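Long-range contact in computational Design of Enzyme (Synthetic construct, PDB 3TP4), which is a computationally designed protein on a glycosyl hydrolase family 26 barrel scaffold, probably meant to carry an activated serine in a catalytic triad: residues I8-L21 with V201-Y215. Residues are numbered along the deposited sequence; the frame is centred on the assembly and turned at random.
Sequences IVDADATAETRSLL and VEYLRDVKGVSNFLY
Leu214 packs its two methyls against helix 15-21 and the loop before it: CD2 meets Thr17 CG2 at 3.6 Å and Ile8 CD1 at 3.7 Å, while CD1 rests against Leu20 CG and Leu21 CB. Farther along, Val9 CG1, set opposite its own backbone N (chi1 165°), lies 3.7 Å from Tyr215 CD1 and also touches Val201 CG1. Two direct hydrogen bonds join the segments. Thr14 N, at the helix N-cap, donates to Ser211 O over 3.0 Å and is nearly straight (162°). Arg205 NH1 reaches Val9 O at 3.0 Å, but bent (132°) and from above the carbonyl plane. Two waters add indirect links: one bridges Asp10 N to Phe213 O, the other donates to Asp10 OD2 (2.6 Å) and to that same carbonyl. Behind the first shell, Asp206 holds the Arg205 guanidinium side-on through NE and NH2, fixing its rotation. A leucine in place of Arg205 would probably leave Val9 O without this donor and Asp206 with Arg396 but without its side-on arginine partner. The contact thus joins loop 8-14 and helix 15-27 to helix 190-207 and strand 213-217, a barrel strand flanked by strands 168-174 and 242-249.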
# COMPACT_ATOMS: atom_id res chain seq x y z
N ILE A 8 -6.18 -9.49 -10.62
CA ILE A 8 -6.34 -8.21 -9.95
C ILE A 8 -7.18 -8.43 -8.71
O ILE A 8 -8.15 -9.18 -8.73
CB ILE A 8 -7.00 -7.17 -10.88
CG1 ILE A 8 -7.32 -5.88 -10.11
CG2 ILE A 8 -8.27 -7.73 -11.50
CD1 ILE A 8 -7.70 -4.68 -11.02
N VAL A 9 -6.80 -7.78 -7.61
CA VAL A 9 -7.46 -7.99 -6.33
C VAL A 9 -8.96 -7.75 -6.40
O VAL A 9 -9.76 -8.54 -5.87
CB VAL A 9 -6.79 -7.14 -5.23
CG1 VAL A 9 -7.67 -7.06 -3.99
CG2 VAL A 9 -5.42 -7.75 -4.88
N ASP A 10 -9.35 -6.67 -7.05
CA ASP A 10 -10.76 -6.37 -7.24
C ASP A 10 -11.21 -6.79 -8.64
O ASP A 10 -10.99 -6.07 -9.62
CB ASP A 10 -11.01 -4.88 -7.01
CG ASP A 10 -12.42 -4.46 -7.39
OD1 ASP A 10 -13.31 -5.33 -7.47
OD2 ASP A 10 -12.63 -3.25 -7.62
N ALA A 11 -11.82 -7.98 -8.72
CA ALA A 11 -12.24 -8.52 -10.01
C ALA A 11 -13.30 -7.66 -10.68
O ALA A 11 -13.55 -7.81 -11.88
CB ALA A 11 -12.74 -9.96 -9.86
N ASP A 12 -13.91 -6.77 -9.91
CA ASP A 12 -14.93 -5.85 -10.43
C ASP A 12 -14.42 -4.42 -10.64
O ASP A 12 -15.21 -3.49 -10.80
CB ASP A 12 -16.13 -5.79 -9.48
CG ASP A 12 -16.94 -7.09 -9.46
OD1 ASP A 12 -17.06 -7.74 -10.51
OD2 ASP A 12 -17.45 -7.44 -8.38
N ALA A 13 -13.10 -4.24 -10.62
CA ALA A 13 -12.51 -2.91 -10.80
C ALA A 13 -12.85 -2.34 -12.17
O ALA A 13 -13.05 -3.08 -13.14
CB ALA A 13 -10.99 -2.95 -10.62
N THR A 14 -12.90 -1.02 -12.25
CA THR A 14 -13.21 -0.35 -13.51
C THR A 14 -12.20 -0.67 -14.61
O THR A 14 -11.10 -1.17 -14.36
CB THR A 14 -13.28 1.17 -13.31
OG1 THR A 14 -11.96 1.69 -13.08
CG2 THR A 14 -14.16 1.51 -12.12
N ALA A 15 -12.61 -0.38 -15.84
CA ALA A 15 -11.79 -0.62 -17.02
C ALA A 15 -10.45 0.10 -16.89
O ALA A 15 -9.40 -0.46 -17.17
CB ALA A 15 -12.54 -0.14 -18.28
N GLU A 16 -10.51 1.36 -16.47
CA GLU A 16 -9.31 2.19 -16.38
C GLU A 16 -8.36 1.64 -15.31
O GLU A 16 -7.13 1.69 -15.46
CB GLU A 16 -9.67 3.64 -16.08
CG GLU A 16 -10.32 4.38 -17.27
CD GLU A 16 -11.79 4.00 -17.49
OE1 GLU A 16 -12.40 3.39 -16.58
OE2 GLU A 16 -12.33 4.32 -18.56
N THR A 17 -8.94 1.11 -14.25
CA THR A 17 -8.18 0.54 -13.13
C THR A 17 -7.47 -0.74 -13.54
O THR A 17 -6.28 -0.92 -13.25
CB THR A 17 -9.10 0.28 -11.93
OG1 THR A 17 -9.71 1.51 -11.54
CG2 THR A 17 -8.31 -0.29 -10.75
N ARG A 18 -8.20 -1.64 -14.21
CA ARG A 18 -7.58 -2.83 -14.78
C ARG A 18 -6.51 -2.44 -15.79
O ARG A 18 -5.45 -3.06 -15.84
CB ARG A 18 -8.62 -3.76 -15.44
CG ARG A 18 -9.83 -4.08 -14.52
CD ARG A 18 -10.72 -5.20 -15.06
NE ARG A 18 -11.15 -5.00 -16.44
CZ ARG A 18 -12.24 -4.32 -16.80
NH1 ARG A 18 -13.02 -3.77 -15.89
NH2 ARG A 18 -12.54 -4.20 -18.09
N SER A 19 -6.80 -1.43 -16.61
CA SER A 19 -5.81 -0.92 -17.56
C SER A 19 -4.52 -0.50 -16.84
O SER A 19 -3.41 -0.84 -17.26
CB SER A 19 -6.38 0.28 -18.32
OG SER A 19 -5.42 0.82 -19.21
N LEU A 20 -4.68 0.26 -15.76
CA LEU A 20 -3.51 0.77 -15.03
C LEU A 20 -2.64 -0.38 -14.54
O LEU A 20 -1.42 -0.33 -14.66
CB LEU A 20 -3.94 1.65 -13.85
CG LEU A 20 -2.79 2.17 -12.97
CD1 LEU A 20 -1.75 2.94 -13.80
CD2 LEU A 20 -3.31 3.04 -11.83
N LEU A 21 -3.26 -1.41 -13.98
CA LEU A 21 -2.47 -2.54 -13.47
C LEU A 21 -1.70 -3.22 -14.60
O LEU A 21 -0.54 -3.61 -14.42
CB LEU A 21 -3.36 -3.54 -12.73
CG LEU A 21 -2.61 -4.62 -11.95
CD1 LEU A 21 -1.66 -4.00 -10.94
CD2 LEU A 21 -3.61 -5.58 -11.25
N VAL A 201 -9.17 -4.45 2.85
CA VAL A 201 -9.47 -4.70 1.45
C VAL A 201 -10.94 -5.11 1.29
O VAL A 201 -11.64 -4.63 0.41
CB VAL A 201 -8.59 -5.80 0.85
CG1 VAL A 201 -9.16 -6.24 -0.49
CG2 VAL A 201 -7.15 -5.31 0.67
N GLU A 202 -11.38 -6.00 2.17
CA GLU A 202 -12.74 -6.52 2.09
C GLU A 202 -13.78 -5.44 2.42
O GLU A 202 -14.79 -5.31 1.73
CB GLU A 202 -12.87 -7.75 3.01
CG GLU A 202 -12.13 -8.96 2.43
CD GLU A 202 -11.72 -9.99 3.46
OE1 GLU A 202 -11.91 -9.76 4.67
OE2 GLU A 202 -11.20 -11.05 3.04
N TYR A 203 -13.52 -4.65 3.46
CA TYR A 203 -14.44 -3.56 3.79
C TYR A 203 -14.57 -2.58 2.62
O TYR A 203 -15.67 -2.29 2.17
CB TYR A 203 -14.01 -2.82 5.07
CG TYR A 203 -15.06 -1.82 5.54
CD1 TYR A 203 -16.20 -2.25 6.19
CD2 TYR A 203 -14.92 -0.46 5.29
CE1 TYR A 203 -17.17 -1.35 6.62
CE2 TYR A 203 -15.88 0.46 5.71
CZ TYR A 203 -17.01 -0.01 6.38
OH TYR A 203 -18.00 0.85 6.81
N LEU A 204 -13.44 -2.11 2.09
CA LEU A 204 -13.48 -1.17 0.97
C LEU A 204 -14.12 -1.78 -0.28
O LEU A 204 -15.00 -1.18 -0.89
CB LEU A 204 -12.08 -0.64 0.64
CG LEU A 204 -11.45 0.32 1.67
CD1 LEU A 204 -9.99 0.53 1.39
CD2 LEU A 204 -12.18 1.68 1.74
N ARG A 205 -13.66 -2.97 -0.68
CA ARG A 205 -14.11 -3.57 -1.93
C ARG A 205 -15.51 -4.18 -1.80
O ARG A 205 -16.42 -3.86 -2.57
CB ARG A 205 -13.13 -4.65 -2.39
CG ARG A 205 -13.59 -5.45 -3.63
CD ARG A 205 -12.72 -6.70 -3.85
NE ARG A 205 -12.85 -7.65 -2.74
CZ ARG A 205 -11.95 -8.58 -2.40
NH1 ARG A 205 -10.83 -8.72 -3.10
NH2 ARG A 205 -12.17 -9.37 -1.36
N ASP A 206 -15.69 -5.05 -0.81
CA ASP A 206 -16.91 -5.85 -0.75
C ASP A 206 -18.02 -5.12 -0.02
O ASP A 206 -19.19 -5.26 -0.35
CB ASP A 206 -16.64 -7.18 -0.06
CG ASP A 206 -15.58 -8.00 -0.75
OD1 ASP A 206 -15.53 -8.00 -2.00
OD2 ASP A 206 -14.78 -8.66 -0.05
N VAL A 207 -17.65 -4.38 1.02
CA VAL A 207 -18.65 -3.68 1.81
C VAL A 207 -19.00 -2.31 1.21
O VAL A 207 -20.17 -1.96 1.12
CB VAL A 207 -18.23 -3.54 3.29
CG1 VAL A 207 -19.23 -2.65 4.04
CG2 VAL A 207 -18.14 -4.93 3.97
N LYS A 208 -17.99 -1.54 0.80
CA LYS A 208 -18.26 -0.19 0.29
C LYS A 208 -18.39 -0.11 -1.24
O LYS A 208 -18.90 0.87 -1.77
CB LYS A 208 -17.19 0.80 0.78
CG LYS A 208 -17.04 0.82 2.29
CD LYS A 208 -18.32 1.27 2.99
CE LYS A 208 -18.65 2.72 2.67
NZ LYS A 208 -19.67 3.27 3.61
N GLY A 209 -17.91 -1.13 -1.94
CA GLY A 209 -18.01 -1.14 -3.39
C GLY A 209 -16.98 -0.30 -4.12
O GLY A 209 -17.18 0.08 -5.28
N VAL A 210 -15.86 -0.02 -3.47
CA VAL A 210 -14.77 0.71 -4.12
C VAL A 210 -14.29 -0.07 -5.33
O VAL A 210 -14.01 -1.27 -5.23
CB VAL A 210 -13.59 0.97 -3.16
CG1 VAL A 210 -12.38 1.51 -3.92
CG2 VAL A 210 -14.01 1.91 -2.05
N SER A 211 -14.21 0.59 -6.48
CA SER A 211 -13.87 -0.10 -7.71
C SER A 211 -12.69 0.52 -8.45
O SER A 211 -12.34 0.06 -9.54
CB SER A 211 -15.09 -0.17 -8.63
OG SER A 211 -15.47 1.13 -9.06
N ASN A 212 -12.08 1.55 -7.88
CA ASN A 212 -10.96 2.22 -8.55
C ASN A 212 -9.65 2.16 -7.76
O ASN A 212 -8.79 3.03 -7.92
CB ASN A 212 -11.32 3.68 -8.94
CG ASN A 212 -11.72 4.53 -7.74
OD1 ASN A 212 -12.41 4.06 -6.84
ND2 ASN A 212 -11.27 5.78 -7.71
N PHE A 213 -9.51 1.13 -6.93
CA PHE A 213 -8.26 0.89 -6.20
C PHE A 213 -7.45 -0.30 -6.75
O PHE A 213 -8.00 -1.36 -7.09
CB PHE A 213 -8.52 0.63 -4.71
CG PHE A 213 -8.71 1.87 -3.88
CD1 PHE A 213 -8.71 3.12 -4.45
CD2 PHE A 213 -8.87 1.76 -2.51
CE1 PHE A 213 -8.88 4.25 -3.68
CE2 PHE A 213 -9.05 2.88 -1.73
CZ PHE A 213 -9.05 4.13 -2.32
N LEU A 214 -6.14 -0.10 -6.81
CA LEU A 214 -5.17 -1.18 -6.86
C LEU A 214 -4.53 -1.19 -5.48
O LEU A 214 -4.36 -0.13 -4.87
CB LEU A 214 -4.12 -0.91 -7.94
CG LEU A 214 -4.66 -0.85 -9.37
CD1 LEU A 214 -3.55 -0.55 -10.39
CD2 LEU A 214 -5.39 -2.16 -9.74
N TYR A 215 -4.19 -2.36 -4.97
CA TYR A 215 -3.75 -2.48 -3.58
C TYR A 215 -2.26 -2.73 -3.47
O TYR A 215 -1.75 -3.72 -3.99
CB TYR A 215 -4.57 -3.55 -2.85
CG TYR A 215 -6.00 -3.12 -2.65
CD1 TYR A 215 -6.99 -3.43 -3.58
CD2 TYR A 215 -6.35 -2.36 -1.54
CE1 TYR A 215 -8.30 -3.02 -3.40
CE2 TYR A 215 -7.66 -1.94 -1.36
CZ TYR A 215 -8.62 -2.28 -2.29
OH TYR A 215 -9.91 -1.86 -2.10
O HOH W 1 -7.50 -4.32 -7.19
O HOH W 2 -10.79 -1.62 -6.80